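Local coordinates for selenium-binding protein (Sulfolobus tokodaii, PDB 2ECE), which is of unknown precise function but probably binds selenium and folds as a beta-propeller, at residues A[298-303]-A[335-340]. Residues are numbered along the deposited sequence; the frame is centred on the assembly and turned at random.
Sequences IEIPAE and LYLSLW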
# COMPACT_ATOMS: atom_id res chain seq x y z
N ILE A 298 16.87 3.66 8.77
CA ILE A 298 16.69 4.98 8.18
C ILE A 298 15.85 5.84 9.13
O ILE A 298 14.85 5.38 9.67
CB ILE A 298 15.93 4.94 6.83
CG1 ILE A 298 16.72 4.16 5.79
CG2 ILE A 298 15.69 6.36 6.34
CD1 ILE A 298 15.95 3.94 4.49
N GLU A 299 16.27 7.08 9.32
CA GLU A 299 15.52 8.00 10.17
C GLU A 299 15.52 9.34 9.48
O GLU A 299 16.57 9.86 9.11
CB GLU A 299 16.16 8.12 11.56
CG GLU A 299 15.32 8.93 12.55
CD GLU A 299 15.94 9.05 13.93
OE1 GLU A 299 16.37 8.01 14.49
OE2 GLU A 299 16.00 10.17 14.47
N ILE A 300 14.32 9.89 9.30
CA ILE A 300 14.17 11.18 8.65
C ILE A 300 13.57 12.16 9.64
O ILE A 300 12.49 11.93 10.18
CB ILE A 300 13.26 11.07 7.41
CG1 ILE A 300 13.87 10.08 6.41
CG2 ILE A 300 13.09 12.44 6.76
CD1 ILE A 300 12.99 9.79 5.21
N PRO A 301 14.27 13.27 9.92
CA PRO A 301 13.79 14.29 10.86
C PRO A 301 12.75 15.24 10.27
O PRO A 301 12.63 15.39 9.05
CB PRO A 301 15.07 15.02 11.25
CG PRO A 301 15.83 15.03 9.96
CD PRO A 301 15.65 13.59 9.48
N ALA A 302 11.99 15.87 11.15
CA ALA A 302 10.98 16.83 10.73
C ALA A 302 11.70 18.10 10.28
O ALA A 302 12.84 18.35 10.68
CB ALA A 302 10.03 17.14 11.89
N GLU A 303 11.04 18.90 9.44
CA GLU A 303 11.64 20.14 8.94
C GLU A 303 10.98 21.36 9.59
O GLU A 303 9.79 21.60 9.41
CB GLU A 303 11.49 20.25 7.42
CG GLU A 303 12.47 19.42 6.61
CD GLU A 303 13.88 19.97 6.63
OE1 GLU A 303 14.08 21.09 7.17
OE2 GLU A 303 14.80 19.30 6.11
N LEU A 335 14.97 0.87 -2.35
CA LEU A 335 13.87 1.04 -1.42
C LEU A 335 13.35 2.45 -1.69
O LEU A 335 14.12 3.42 -1.65
CB LEU A 335 14.41 0.93 0.02
CG LEU A 335 13.56 0.46 1.21
CD1 LEU A 335 13.89 1.34 2.42
CD2 LEU A 335 12.08 0.52 0.90
N TYR A 336 12.07 2.58 -2.03
CA TYR A 336 11.51 3.90 -2.30
C TYR A 336 10.58 4.30 -1.17
O TYR A 336 9.83 3.46 -0.67
CB TYR A 336 10.75 3.92 -3.63
CG TYR A 336 11.63 3.67 -4.83
CD1 TYR A 336 11.95 2.37 -5.23
CD2 TYR A 336 12.17 4.74 -5.55
CE1 TYR A 336 12.80 2.14 -6.32
CE2 TYR A 336 13.02 4.52 -6.64
CZ TYR A 336 13.33 3.22 -7.02
OH TYR A 336 14.17 3.01 -8.09
N LEU A 337 10.64 5.56 -0.75
CA LEU A 337 9.78 6.04 0.31
C LEU A 337 9.07 7.29 -0.16
O LEU A 337 9.59 8.03 -0.99
CB LEU A 337 10.56 6.43 1.58
CG LEU A 337 11.84 5.83 2.17
CD1 LEU A 337 12.01 6.42 3.57
CD2 LEU A 337 11.78 4.33 2.24
N SER A 338 7.88 7.53 0.38
CA SER A 338 7.15 8.73 0.06
C SER A 338 7.12 9.51 1.37
O SER A 338 7.06 8.93 2.45
CB SER A 338 5.73 8.40 -0.40
OG SER A 338 4.98 7.79 0.63
N LEU A 339 7.21 10.84 1.27
CA LEU A 339 7.15 11.68 2.45
C LEU A 339 5.92 12.53 2.22
O LEU A 339 5.98 13.55 1.52
CB LEU A 339 8.40 12.57 2.58
CG LEU A 339 9.65 11.98 3.25
CD1 LEU A 339 10.30 10.94 2.34
CD2 LEU A 339 10.64 13.11 3.55
N TRP A 340 4.81 12.09 2.79
CA TRP A 340 3.53 12.76 2.63
C TRP A 340 3.44 14.09 3.36
O TRP A 340 2.55 14.89 3.08
CB TRP A 340 2.43 11.82 3.11
CG TRP A 340 1.06 12.23 2.69
CD1 TRP A 340 0.58 12.30 1.41
CD2 TRP A 340 -0.03 12.58 3.55
NE1 TRP A 340 -0.75 12.66 1.42
CE2 TRP A 340 -1.14 12.84 2.72
CE3 TRP A 340 -0.17 12.70 4.94
CZ2 TRP A 340 -2.39 13.20 3.24
CZ3 TRP A 340 -1.41 13.06 5.46
CH2 TRP A 340 -2.50 13.31 4.61
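L335 meets I298 at the start of an interface between two neighbouring blades of a beta-propeller, a fold in which adjacent sheets pack face to face through apolar side chains. Strand 298-300 belongs to one blade and strand 335-339 to the next; the axes of these short strand segments come no closer than 11.2 Å and run in nearly the same direction, 20° from parallel, so that side chains alone bridge the gap. The L335 CD1 methyl lies 3.9 Å from CD1 of I298, the two methyls meeting end to end. Two residues on, L337 behaves differently: it and I300 run alongside each other, pointing opposite ways, with L337 CD1 coming within 3.9 Å of I300 CD1. Y336 and S338 turn to the far face of their sheet, where they pack on L386 of strand 386-388, so the strand is sandwiched between two blades. L339 then approaches I300 end-on, each of its methyls meeting a different branch of the isoleucine. With I300 CG1 beside the backbone N (chi1 -60°) and CG2 anti to it, the isoleucine forks toward L339 as well: its CD1 sits 4.1 Å from L339 CD1, while its CG2 branch lies 4.1 Å from L339 CD2.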